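Long-range contacts in hexokinase (Schistosoma mansoni, PDB 1BDG), which binds glucose and probably transfers a phosphate from ATP to it and to other hexoses, giving hexose 6-phosphates at the entry to glycolysis: residues E393-V398 and C428-E433; G381-L386 and D418-K423; K11-L16 and V363-E368; M289-L294 and M369-A374; Y57-P62 and V239-V244. One frame throughout, in Å; residues are numbered along the deposited sequence.

Contact 1 (E393-V398 and C428-E433); sequences EVTVGV and CLRLSE
Val-394, Val-396 and Val-398 exchange backbone hydrogen bonds with Cys-428, Arg-430 and Ser-432, forming a parallel ladder between strands 393-399 and 426-431. Cys-428 N gives to Val-394 O, and Cys-428 O receives Val-396 N. Arg-430 N then gives to Val-396 O (2.8 Å), nearly in line with the carbonyl bond, and Arg-430 O receives Val-398 N from above its carbonyl plane. Ser-432, centre of an inverse gamma turn, adds the last rung through its N to Val-398 O (2.9 Å).

Apolar packing lies on the face that carries Val-396, Val-398 and Leu-429. Leu-429 CD2 touches both valines, 3.3 Å from Val-396 CG1 and 3.5 Å from Val-398 CG2; Val-396 and Leu-429 run side by side, whereas Val-398 crosses at a slant. Beta-branched valines suit buried strand 393-398, and leucine reaches over to them from the edge strand. On the other face Thr-395 turns CG2 anti to its backbone N, bringing the methyl 4.0 Å from Arg-430 CD, while the arginine chain, extended as far as NE, leads its guanidinium away from strand 393-399 to long, weak ion pairs with Glu-208 and Asp-209.

The pair forms a beta-alpha-beta unit in the large subdomain, with strand 426-431 at the sheet's edge. Strand 212-218 flanks 393-399 on its other side; helix 409-420 covers Leu-429, and helix 197-206 covers Thr-395 and Ser-432.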
# COMPACT_ATOMS: atom_id res chain seq x y z
N GLU A 393 -8.28 19.12 12.93
CA GLU A 393 -8.92 17.86 13.32
C GLU A 393 -8.95 16.90 12.13
O GLU A 393 -9.84 16.96 11.30
CB GLU A 393 -10.33 18.13 13.83
CG GLU A 393 -10.72 17.32 15.05
CD GLU A 393 -11.34 18.19 16.13
OE1 GLU A 393 -12.44 18.75 15.91
OE2 GLU A 393 -10.72 18.32 17.22
N VAL A 394 -7.97 16.02 12.06
CA VAL A 394 -7.86 15.08 10.97
C VAL A 394 -8.15 13.63 11.35
O VAL A 394 -7.51 13.09 12.25
CB VAL A 394 -6.44 15.11 10.38
CG1 VAL A 394 -6.40 14.36 9.06
CG2 VAL A 394 -5.94 16.54 10.22
N THR A 395 -9.12 13.02 10.68
CA THR A 395 -9.43 11.60 10.87
C THR A 395 -8.71 10.94 9.68
O THR A 395 -8.86 11.38 8.53
CB THR A 395 -10.97 11.31 10.82
OG1 THR A 395 -11.58 11.70 12.06
CG2 THR A 395 -11.23 9.83 10.59
N VAL A 396 -7.92 9.91 9.97
CA VAL A 396 -7.15 9.21 8.95
C VAL A 396 -7.72 7.82 8.71
O VAL A 396 -7.81 7.02 9.64
CB VAL A 396 -5.68 9.08 9.43
CG1 VAL A 396 -4.81 8.41 8.39
CG2 VAL A 396 -5.14 10.44 9.82
N GLY A 397 -8.09 7.50 7.47
CA GLY A 397 -8.66 6.19 7.19
C GLY A 397 -7.59 5.19 6.81
O GLY A 397 -6.96 5.38 5.79
N VAL A 398 -7.39 4.12 7.58
CA VAL A 398 -6.32 3.15 7.25
C VAL A 398 -6.81 1.81 6.70
O VAL A 398 -7.96 1.43 6.85
CB VAL A 398 -5.42 2.78 8.48
CG1 VAL A 398 -4.00 2.56 8.03
CG2 VAL A 398 -5.48 3.82 9.58
N CYS A 428 -6.71 10.94 14.48
CA CYS A 428 -6.95 9.58 14.95
C CYS A 428 -7.12 8.58 13.81
O CYS A 428 -7.86 8.83 12.86
CB CYS A 428 -8.14 9.52 15.91
SG CYS A 428 -9.69 9.56 15.06
N LEU A 429 -6.40 7.47 13.89
CA LEU A 429 -6.49 6.43 12.87
C LEU A 429 -7.78 5.62 13.00
O LEU A 429 -8.02 4.98 14.01
CB LEU A 429 -5.27 5.51 12.92
CG LEU A 429 -3.94 6.19 12.55
CD1 LEU A 429 -2.77 5.25 12.76
CD2 LEU A 429 -3.99 6.64 11.10
N ARG A 430 -8.62 5.67 11.97
CA ARG A 430 -9.89 4.95 11.96
C ARG A 430 -9.80 3.90 10.85
O ARG A 430 -9.75 4.25 9.67
CB ARG A 430 -11.01 5.96 11.67
CG ARG A 430 -12.45 5.46 11.82
CD ARG A 430 -13.44 6.61 11.52
NE ARG A 430 -14.73 6.47 12.21
CZ ARG A 430 -15.61 5.50 11.97
NH1 ARG A 430 -15.35 4.57 11.06
NH2 ARG A 430 -16.75 5.44 12.67
N LEU A 431 -9.70 2.63 11.22
CA LEU A 431 -9.60 1.54 10.23
C LEU A 431 -10.81 1.54 9.31
O LEU A 431 -11.94 1.68 9.77
CB LEU A 431 -9.47 0.18 10.92
CG LEU A 431 -9.86 -1.04 10.08
CD1 LEU A 431 -8.63 -1.81 9.66
CD2 LEU A 431 -10.78 -1.94 10.86
N SER A 432 -10.56 1.36 8.02
CA SER A 432 -11.61 1.33 7.00
C SER A 432 -12.19 -0.09 6.84
O SER A 432 -11.99 -0.77 5.80
CB SER A 432 -11.04 1.84 5.69
OG SER A 432 -11.99 1.73 4.66
N GLU A 433 -12.98 -0.49 7.83
CA GLU A 433 -13.60 -1.80 7.90
C GLU A 433 -14.14 -2.46 6.65
O GLU A 433 -13.77 -3.59 6.35
CB GLU A 433 -14.70 -1.77 8.95
CG GLU A 433 -14.31 -2.43 10.26
CD GLU A 433 -15.37 -2.21 11.33
OE1 GLU A 433 -16.47 -2.82 11.20
OE2 GLU A 433 -15.10 -1.42 12.28

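Contact 2 (G381-L386 and D418-K423); sequences GIACIL and DKLKPK
Ala-383 and Lys-421 bring their CA atoms to 4.6 Å where the C-terminal end of helix 409-420 comes against the flank of helix 357-389, Lys-421 being the first residue to leave the helical conformation. Both helices belong to the alpha/beta architecture of the actin-like ATPase fold: each leads into a strand, 393-399 and 426-431 respectively, and the two pack together on one face of the sheet in the large subdomain.

The small side chain of Ala-383 lets the two backbones come this near. Its CB meets Leu-420 CB at 3.4 Å, a contact between the roots of the side chains, while the branched end of Leu-420 leads away from Ala-383. One turn on, Leu-386 reaches across with CD1, which lies 3.9 Å from Lys-421 CB; the two side chains meet at a slant. The lysine can serve here because only its aliphatic base takes part. With CG between the backbone N and the carbonyl carbon (chi1 72°), its chain leads off from the helix, and NZ gives a hydrogen bond to Thr-425 O just before strand 426-431. Phe-427 touches both Leu-386 and Lys-421 from that strand, and helix 23-41 packs on both helices, touching Cys-384 and Leu-420.

Proline suits the next position, where the chain is already extended and a compact ring can lie against a helix. Pro-422 CD packs 3.8 Å from Leu-386 CB, and Pro-422 CG stands 3.6 Å from Leu-386 O.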
# COMPACT_ATOMS: atom_id res chain seq x y z
N GLY A 381 5.46 9.84 7.43
CA GLY A 381 4.62 10.22 6.31
C GLY A 381 3.29 10.85 6.71
O GLY A 381 2.90 11.85 6.11
N ILE A 382 2.59 10.29 7.69
CA ILE A 382 1.32 10.88 8.09
C ILE A 382 1.61 12.23 8.72
O ILE A 382 0.86 13.18 8.49
CB ILE A 382 0.51 10.05 9.09
CG1 ILE A 382 0.22 8.66 8.55
CG2 ILE A 382 -0.84 10.74 9.38
CD1 ILE A 382 -0.51 7.82 9.54
N ALA A 383 2.68 12.33 9.50
CA ALA A 383 3.02 13.60 10.12
C ALA A 383 3.28 14.63 9.05
O ALA A 383 3.13 15.82 9.28
CB ALA A 383 4.21 13.46 10.98
N CYS A 384 3.70 14.18 7.89
CA CYS A 384 3.96 15.08 6.78
C CYS A 384 2.66 15.53 6.14
O CYS A 384 2.54 16.67 5.69
CB CYS A 384 4.82 14.42 5.72
SG CYS A 384 4.66 15.30 4.17
N ILE A 385 1.70 14.61 6.05
CA ILE A 385 0.38 14.89 5.47
C ILE A 385 -0.34 15.88 6.37
O ILE A 385 -0.87 16.89 5.90
CB ILE A 385 -0.44 13.59 5.34
CG1 ILE A 385 0.07 12.75 4.16
CG2 ILE A 385 -1.90 13.90 5.17
CD1 ILE A 385 0.04 13.47 2.83
N LEU A 386 -0.32 15.61 7.66
CA LEU A 386 -0.95 16.48 8.65
C LEU A 386 -0.34 17.89 8.60
O LEU A 386 -1.00 18.87 8.94
CB LEU A 386 -0.78 15.90 10.07
CG LEU A 386 -1.41 14.54 10.33
CD1 LEU A 386 -1.40 14.28 11.81
CD2 LEU A 386 -2.82 14.50 9.81
N ASP A 418 3.10 11.25 16.29
CA ASP A 418 2.92 12.06 17.47
C ASP A 418 4.08 13.00 17.77
O ASP A 418 3.87 14.09 18.27
CB ASP A 418 2.65 11.16 18.65
CG ASP A 418 1.36 11.49 19.32
OD1 ASP A 418 1.12 12.68 19.58
OD2 ASP A 418 0.58 10.57 19.61
N LYS A 419 5.30 12.58 17.48
CA LYS A 419 6.46 13.45 17.73
C LYS A 419 6.66 14.47 16.62
O LYS A 419 7.41 15.44 16.79
CB LYS A 419 7.75 12.63 17.86
CG LYS A 419 7.87 11.84 19.15
CD LYS A 419 8.95 10.79 19.03
CE LYS A 419 8.97 9.91 20.26
NZ LYS A 419 7.62 9.35 20.54
N LEU A 420 6.03 14.23 15.46
CA LEU A 420 6.17 15.09 14.29
C LEU A 420 4.92 15.82 13.81
O LEU A 420 5.01 16.64 12.89
CB LEU A 420 6.73 14.29 13.12
CG LEU A 420 7.91 13.39 13.45
CD1 LEU A 420 8.41 12.71 12.20
CD2 LEU A 420 9.00 14.23 14.09
N LYS A 421 3.75 15.51 14.37
CA LYS A 421 2.54 16.18 13.91
C LYS A 421 2.47 17.59 14.43
O LYS A 421 3.19 17.93 15.36
CB LYS A 421 1.27 15.42 14.34
CG LYS A 421 0.96 15.51 15.81
CD LYS A 421 -0.28 14.71 16.14
CE LYS A 421 -0.65 14.88 17.61
NZ LYS A 421 -0.85 16.32 17.96
N PRO A 422 1.66 18.46 13.77
CA PRO A 422 1.52 19.85 14.22
C PRO A 422 0.97 19.77 15.66
O PRO A 422 -0.06 19.13 15.90
CB PRO A 422 0.46 20.40 13.26
CG PRO A 422 0.74 19.68 12.02
CD PRO A 422 0.94 18.26 12.50
N LYS A 423 1.66 20.41 16.60
CA LYS A 423 1.26 20.39 18.00
C LYS A 423 -0.23 20.69 18.27
O LYS A 423 -0.78 20.26 19.30
CB LYS A 423 2.14 21.31 18.80

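Contact 3 (K11-L16 and V363-E368); sequences KVVEIL and VRYACE
Tyr-365 bridges the gap to Val-12, Val-13 and Leu-16, its ring reaching between two nearly parallel helices whose axes stay 10.6 Å apart and cross at -20°. With CG anti to the backbone N (chi1 -176°), the tyrosine points toward the neighbouring helix, and its length suits the wide spacing of the axes.

Val-12 and Leu-16, one turn apart, come the other way and slide past the tyrosine alongside. Both touch the same ring atom: Val-12 CG1 and Leu-16 CD1 each lie 3.8 Å from Tyr-365 CD2. Val-13 instead crosses the tyrosine at about a right angle, near its far end, with CG2 3.8 Å from Tyr-365 CZ. Leu-16 has a second task. Its CD1 also reaches the other backbone, 3.7 Å from Ala-366 CA, where the lack of a longer side chain on the alanine leaves room for a leucine methyl.

Through these residues the N-terminal helix 5-16 is laid along helix 357-389, the long helix of the large subdomain. Helix 288-304 completes the apolar cluster, with Leu-302 on Val-12, Ile-298 on Leu-16 and Val-295 on Ala-366. From the N-terminal helix itself, Phe-9 adds an edge-to-face ring contact with Tyr-365.

Tyrosine also brings a hydroxyl to the rim of this apolar packing. A water lies 3.0 Å from Tyr-365 OH and donates a hydrogen bond to Val-13 O, also 3.0 Å away, linking the hydroxyl to the opposing helix backbone.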
# COMPACT_ATOMS: atom_id res chain seq x y z
N LYS A 11 27.45 -8.62 17.16
CA LYS A 11 27.82 -8.36 15.77
C LYS A 11 26.54 -7.97 15.03
O LYS A 11 26.50 -6.97 14.29
CB LYS A 11 28.39 -9.62 15.13
CG LYS A 11 29.70 -10.02 15.69
CD LYS A 11 30.18 -11.34 15.14
CE LYS A 11 31.66 -11.54 15.51
NZ LYS A 11 32.15 -12.93 15.29
N VAL A 12 25.48 -8.75 15.26
CA VAL A 12 24.19 -8.49 14.62
C VAL A 12 23.74 -7.07 14.98
O VAL A 12 23.17 -6.36 14.14
CB VAL A 12 23.12 -9.54 15.04
CG1 VAL A 12 21.77 -9.21 14.43
CG2 VAL A 12 23.56 -10.90 14.61
N VAL A 13 24.01 -6.63 16.20
CA VAL A 13 23.61 -5.29 16.56
C VAL A 13 24.33 -4.23 15.72
O VAL A 13 23.71 -3.35 15.13
CB VAL A 13 23.85 -5.02 18.05
CG1 VAL A 13 23.69 -3.53 18.36
CG2 VAL A 13 22.87 -5.86 18.87
N GLU A 14 25.64 -4.40 15.58
CA GLU A 14 26.48 -3.48 14.84
C GLU A 14 26.13 -3.44 13.34
O GLU A 14 26.19 -2.37 12.71
CB GLU A 14 27.95 -3.89 15.06
CG GLU A 14 28.93 -2.74 14.98
CD GLU A 14 28.58 -1.60 15.93
OE1 GLU A 14 27.86 -1.86 16.94
OE2 GLU A 14 29.02 -0.45 15.67
N ILE A 15 25.75 -4.58 12.79
CA ILE A 15 25.40 -4.69 11.37
C ILE A 15 24.03 -4.05 11.12
O ILE A 15 23.85 -3.30 10.15
CB ILE A 15 25.44 -6.20 10.92
CG1 ILE A 15 26.86 -6.73 11.07
CG2 ILE A 15 24.92 -6.38 9.48
CD1 ILE A 15 26.95 -8.20 11.33
N LEU A 16 23.09 -4.33 12.02
CA LEU A 16 21.74 -3.79 11.91
C LEU A 16 21.58 -2.38 12.48
O LEU A 16 20.50 -1.80 12.43
CB LEU A 16 20.73 -4.74 12.55
CG LEU A 16 20.70 -6.10 11.88
CD1 LEU A 16 19.65 -6.94 12.54
CD2 LEU A 16 20.41 -5.95 10.40
N VAL A 363 17.59 -13.78 14.78
CA VAL A 363 16.50 -13.60 13.82
C VAL A 363 15.32 -12.73 14.30
O VAL A 363 14.75 -11.98 13.51
CB VAL A 363 16.01 -14.96 13.25
CG1 VAL A 363 14.77 -14.78 12.39
CG2 VAL A 363 17.08 -15.57 12.39
N ARG A 364 14.97 -12.81 15.58
CA ARG A 364 13.86 -11.99 16.10
C ARG A 364 14.30 -10.52 16.16
O ARG A 364 13.48 -9.60 16.04
CB ARG A 364 13.42 -12.46 17.49
CG ARG A 364 12.07 -11.89 17.96
CD ARG A 364 12.19 -11.27 19.34
NE ARG A 364 10.91 -10.84 19.92
CZ ARG A 364 10.13 -9.87 19.43
NH1 ARG A 364 10.48 -9.21 18.33
NH2 ARG A 364 9.00 -9.53 20.08
N TYR A 365 15.59 -10.29 16.33
CA TYR A 365 16.11 -8.94 16.38
C TYR A 365 16.08 -8.37 14.96
O TYR A 365 15.72 -7.21 14.75
CB TYR A 365 17.54 -8.96 16.93
CG TYR A 365 18.15 -7.60 17.13
CD1 TYR A 365 17.77 -6.78 18.18
CD2 TYR A 365 19.15 -7.15 16.26
CE1 TYR A 365 18.36 -5.54 18.38
CE2 TYR A 365 19.75 -5.91 16.44
CZ TYR A 365 19.36 -5.12 17.50
OH TYR A 365 19.98 -3.91 17.70
N ALA A 366 16.44 -9.19 13.98
CA ALA A 366 16.41 -8.76 12.60
C ALA A 366 14.98 -8.32 12.23
O ALA A 366 14.80 -7.25 11.65
CB ALA A 366 16.92 -9.87 11.68
N CYS A 367 13.98 -9.10 12.62
CA CYS A 367 12.56 -8.79 12.37
C CYS A 367 12.17 -7.45 13.02
O CYS A 367 11.66 -6.56 12.35
CB CYS A 367 11.62 -9.86 12.95
SG CYS A 367 11.54 -11.44 12.07
N GLU A 368 12.34 -7.38 14.34
CA GLU A 368 12.05 -6.18 15.13
C GLU A 368 12.65 -4.91 14.50
O GLU A 368 11.99 -3.89 14.42
CB GLU A 368 12.60 -6.35 16.56
CG GLU A 368 12.54 -5.08 17.40
CD GLU A 368 13.44 -5.12 18.64
OE1 GLU A 368 14.68 -5.03 18.51
OE2 GLU A 368 12.89 -5.19 19.77
O HOH W 1 21.29 -1.84 16.05

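Contact 4 (M289-L294 and M369-A374); sequences MYLGEL and MVVKRA
Leu-291 fits its two methyl branches against Val-370 and Ala-374, one helical turn apart on helix 357-389. This is the close part of a roughly antiparallel helix pair, with axes 9.8 Å apart at 147°. Leu-291 CD1 meets Ala-374 CB at 3.3 Å, and Leu-291 CD2 lies 3.7 Å from Val-370 CG1. The leucine and valine slide past each other from opposite directions, and alanine leaves space for the longer leucine. Val-370 CG1, anti to its backbone N (chi1 174°), also takes up Leu-294, whose CD1 is 3.8 Å away.

Packing is looser on the side of Val-371, whose CG2 only grazes Leu-291 CD1, at 4.4 Å; its side chain also lies about 4 Å from that of Leu-328, a probable ATP-site residue. Arg-373 forms a separate, close polar margin: it bends at its third torsion (67°) and brings its guanidinium toward Leu-294, whose CD1 touches the edge of that group in its plane, near NH2.

Helix 288-304 starts with Gly-288 and Met-289, which probably bind ATP, and this places the packing close to the likely nucleotide site. Chemically the seam is aliphatic, apart from one buried cation. Arg-373 NH1 forms a salt bridge with Asp-267, which probably pays for burying that charge beside leucine.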
# COMPACT_ATOMS: atom_id res chain seq x y z
N MET A 289 4.81 -6.36 1.12
CA MET A 289 5.40 -7.22 0.10
C MET A 289 6.91 -7.27 0.21
O MET A 289 7.54 -8.24 -0.22
CB MET A 289 5.02 -6.72 -1.29
CG MET A 289 5.79 -7.37 -2.42
SD MET A 289 5.19 -6.81 -4.01
CE MET A 289 5.31 -8.28 -4.92
N TYR A 290 7.51 -6.26 0.83
CA TYR A 290 8.96 -6.22 0.90
C TYR A 290 9.61 -6.39 2.25
O TYR A 290 10.79 -6.76 2.31
CB TYR A 290 9.48 -4.95 0.25
CG TYR A 290 8.93 -4.67 -1.14
CD1 TYR A 290 9.57 -5.15 -2.29
CD2 TYR A 290 7.79 -3.90 -1.30
CE1 TYR A 290 9.10 -4.84 -3.55
CE2 TYR A 290 7.32 -3.60 -2.55
CZ TYR A 290 7.97 -4.07 -3.67
OH TYR A 290 7.49 -3.71 -4.91
N LEU A 291 8.87 -6.18 3.34
CA LEU A 291 9.47 -6.31 4.67
C LEU A 291 10.00 -7.69 5.00
O LEU A 291 11.00 -7.80 5.69
CB LEU A 291 8.53 -5.82 5.76
CG LEU A 291 8.24 -4.32 5.80
CD1 LEU A 291 7.51 -3.97 7.06
CD2 LEU A 291 9.52 -3.56 5.72
N GLY A 292 9.34 -8.74 4.53
CA GLY A 292 9.82 -10.08 4.81
C GLY A 292 11.11 -10.33 4.04
O GLY A 292 12.05 -10.95 4.54
N GLU A 293 11.19 -9.78 2.84
CA GLU A 293 12.35 -9.96 2.00
C GLU A 293 13.55 -9.29 2.66
O GLU A 293 14.69 -9.75 2.50
CB GLU A 293 12.06 -9.40 0.60
CG GLU A 293 12.99 -9.88 -0.53
CD GLU A 293 13.08 -11.42 -0.72
OE1 GLU A 293 12.46 -12.20 0.04
OE2 GLU A 293 13.82 -11.84 -1.64
N LEU A 294 13.31 -8.25 3.45
CA LEU A 294 14.42 -7.56 4.11
C LEU A 294 15.11 -8.46 5.12
O LEU A 294 16.35 -8.50 5.17
CB LEU A 294 13.97 -6.24 4.77
CG LEU A 294 14.18 -4.97 3.95
CD1 LEU A 294 13.59 -3.77 4.64
CD2 LEU A 294 15.65 -4.77 3.69
N MET A 369 13.91 -4.99 14.08
CA MET A 369 14.58 -3.85 13.47
C MET A 369 13.84 -3.41 12.23
O MET A 369 13.42 -2.26 12.12
CB MET A 369 16.03 -4.19 13.09
CG MET A 369 16.98 -4.37 14.24
SD MET A 369 16.82 -3.08 15.47
CE MET A 369 18.11 -1.98 14.97
N VAL A 370 13.63 -4.35 11.33
CA VAL A 370 12.95 -4.08 10.08
C VAL A 370 11.53 -3.57 10.26
O VAL A 370 11.15 -2.59 9.65
CB VAL A 370 12.94 -5.32 9.18
CG1 VAL A 370 12.11 -5.08 7.92
CG2 VAL A 370 14.38 -5.70 8.84
N VAL A 371 10.77 -4.23 11.12
CA VAL A 371 9.38 -3.86 11.35
C VAL A 371 9.21 -2.56 12.12
O VAL A 371 8.23 -1.84 11.91
CB VAL A 371 8.61 -5.05 12.04
CG1 VAL A 371 7.63 -4.53 13.09
CG2 VAL A 371 7.89 -5.89 10.97
N LYS A 372 10.16 -2.25 13.00
CA LYS A 372 10.13 -1.02 13.79
C LYS A 372 10.30 0.22 12.92
O LYS A 372 9.55 1.20 13.05
CB LYS A 372 11.24 -1.04 14.83
CG LYS A 372 10.81 -1.40 16.23
CD LYS A 372 11.37 -0.42 17.27
N ARG A 373 11.29 0.18 12.03
CA ARG A 373 11.57 1.27 11.11
C ARG A 373 10.45 1.44 10.09
O ARG A 373 10.19 2.54 9.61
CB ARG A 373 12.87 1.01 10.38
CG ARG A 373 13.25 2.07 9.38
CD ARG A 373 14.44 1.63 8.56
NE ARG A 373 14.12 0.50 7.69
CZ ARG A 373 14.86 0.13 6.64
NH1 ARG A 373 15.96 0.80 6.33
NH2 ARG A 373 14.48 -0.89 5.90
N ALA A 374 9.82 0.32 9.73
CA ALA A 374 8.74 0.32 8.76
C ALA A 374 7.62 1.21 9.26
O ALA A 374 7.27 2.20 8.62
CB ALA A 374 8.25 -1.08 8.56

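Contact 5 (Y57-P62 and V239-V244); sequences YVTKTP and VKEPEV
At one margin of the large subdomain's mixed sheet, where short strand 54-55 runs antiparallel to strand 243-247, Thr-59 and Val-244 bring their CA atoms to 4.1 Å. Just past the short strand, Tyr-57 adopts left-handed backbone angles (phi 66°) that turn the chain. Val-58 continues the backbone pairing with Val-245, and Val-58 O receives a CA-H...O contact from Val-244 CA at 3.4 Å.

Val-244 sends CG2 anti to its backbone N, to within 3.5 Å of Tyr-57 N. Thr-59, small and branched, lies across the Glu-241 side chain, its methyl CG2 3.6 Å from Glu-241 CG, so that aliphatic surface meets aliphatic surface.

One water links the two segments. It donates to Glu-243 OE1 (2.6 Å) and, weakly, to Thr-59 O (3.3 Å); the other carboxylate oxygen, OE2, forms a salt bridge with Arg-391. A glutamate suits this partly exposed spot because its two oxygens can serve different partners.

Val-58 packs on helices 197-206 and 435-444 as the chain heads for strand 68-75 of the small subdomain, an arrangement in keeping with the two-subdomain hexokinase fold.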
# COMPACT_ATOMS: atom_id res chain seq x y z
N TYR A 57 -9.33 13.85 -9.37
CA TYR A 57 -10.54 14.49 -9.87
C TYR A 57 -11.79 14.19 -9.04
O TYR A 57 -12.91 14.40 -9.49
CB TYR A 57 -10.75 14.20 -11.36
CG TYR A 57 -9.95 15.09 -12.26
CD1 TYR A 57 -8.66 14.75 -12.64
CD2 TYR A 57 -10.46 16.29 -12.70
CE1 TYR A 57 -7.91 15.58 -13.44
CE2 TYR A 57 -9.72 17.14 -13.50
CZ TYR A 57 -8.43 16.78 -13.87
OH TYR A 57 -7.68 17.62 -14.67
N VAL A 58 -11.59 13.63 -7.85
CA VAL A 58 -12.69 13.39 -6.93
C VAL A 58 -12.60 14.67 -6.12
O VAL A 58 -11.65 14.86 -5.36
CB VAL A 58 -12.45 12.23 -5.96
CG1 VAL A 58 -13.55 12.20 -4.92
CG2 VAL A 58 -12.44 10.92 -6.70
N THR A 59 -13.50 15.60 -6.38
CA THR A 59 -13.48 16.85 -5.65
C THR A 59 -14.30 16.83 -4.35
O THR A 59 -13.77 17.17 -3.29
CB THR A 59 -13.88 18.00 -6.58
OG1 THR A 59 -15.12 17.70 -7.22
CG2 THR A 59 -12.82 18.18 -7.66
N LYS A 60 -15.52 16.31 -4.41
CA LYS A 60 -16.38 16.24 -3.22
C LYS A 60 -16.63 14.80 -2.73
O LYS A 60 -17.18 13.97 -3.46
CB LYS A 60 -17.72 16.94 -3.51
N THR A 61 -16.27 14.53 -1.47
CA THR A 61 -16.46 13.20 -0.88
C THR A 61 -17.92 12.84 -0.62
O THR A 61 -18.71 13.66 -0.16
CB THR A 61 -15.69 13.05 0.45
OG1 THR A 61 -15.98 14.17 1.28
CG2 THR A 61 -14.18 12.94 0.20
N PRO A 62 -18.28 11.57 -0.87
CA PRO A 62 -19.64 11.07 -0.67
C PRO A 62 -20.23 11.40 0.70
O PRO A 62 -19.65 11.10 1.75
CB PRO A 62 -19.47 9.57 -0.90
CG PRO A 62 -18.44 9.55 -2.01
CD PRO A 62 -17.42 10.52 -1.46
N VAL A 239 -9.40 25.38 -11.79
CA VAL A 239 -10.67 24.72 -11.57
C VAL A 239 -11.74 25.55 -10.86
O VAL A 239 -11.55 26.74 -10.62
CB VAL A 239 -10.45 23.35 -10.90
CG1 VAL A 239 -10.45 23.49 -9.40
CG2 VAL A 239 -11.50 22.34 -11.40
N LYS A 240 -12.89 24.92 -10.59
CA LYS A 240 -14.02 25.64 -9.97
C LYS A 240 -14.34 25.25 -8.54
O LYS A 240 -14.71 26.11 -7.73
CB LYS A 240 -15.26 25.55 -10.89
CG LYS A 240 -16.63 25.64 -10.21
CD LYS A 240 -17.74 25.76 -11.25
CE LYS A 240 -17.44 26.97 -12.12
NZ LYS A 240 -18.39 27.19 -13.25
N GLU A 241 -14.20 23.96 -8.21
CA GLU A 241 -14.47 23.48 -6.86
C GLU A 241 -13.23 23.73 -6.02
O GLU A 241 -12.11 23.55 -6.48
CB GLU A 241 -14.84 22.00 -6.85
CG GLU A 241 -14.48 21.29 -8.10
CD GLU A 241 -15.48 21.49 -9.19
OE1 GLU A 241 -15.33 22.46 -9.95
OE2 GLU A 241 -16.43 20.68 -9.27
N PRO A 242 -13.42 24.03 -4.74
CA PRO A 242 -12.29 24.31 -3.87
C PRO A 242 -11.26 23.23 -3.69
O PRO A 242 -10.07 23.56 -3.57
CB PRO A 242 -12.98 24.64 -2.55
CG PRO A 242 -14.14 23.72 -2.56
CD PRO A 242 -14.66 23.90 -3.95
N GLU A 243 -11.68 21.97 -3.66
CA GLU A 243 -10.75 20.86 -3.41
C GLU A 243 -10.77 19.65 -4.35
O GLU A 243 -11.68 19.47 -5.17
CB GLU A 243 -10.97 20.35 -1.98
CG GLU A 243 -11.12 21.43 -0.93
CD GLU A 243 -11.33 20.87 0.45
OE1 GLU A 243 -12.31 20.14 0.65
OE2 GLU A 243 -10.50 21.18 1.34
N VAL A 244 -9.75 18.81 -4.17
CA VAL A 244 -9.56 17.57 -4.93
C VAL A 244 -8.74 16.58 -4.11
O VAL A 244 -7.82 16.95 -3.38
CB VAL A 244 -8.82 17.82 -6.27
CG1 VAL A 244 -7.35 18.17 -6.01
CG2 VAL A 244 -8.94 16.61 -7.18
O HOH W 2 -14.01 18.41 -0.22

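In the fold
Starting from the N terminus, helix 5-16 opens contact 3, whose long loop closes only at 363-368 and holds contact 5 nested within it. Contact 5 itself joins 57-62 to 239-244, enclosing the small subdomain. Contact 4 opens at 289-294, inside that long loop, and closes at 369-374, beyond its end, so contacts 3 and 4 cross; they touch where Leu-16 meets Met-369. Helix 357-389 carries contacts 3, 4 and 2 in succession. Contacts 2 and 1 then cross as well, as helix, strand, helix and strand follow in turn, touching through Leu-386 and Val-394. Contacts 1 and 5 lie toward opposite margins of one sheet, about 20 Å apart between centres.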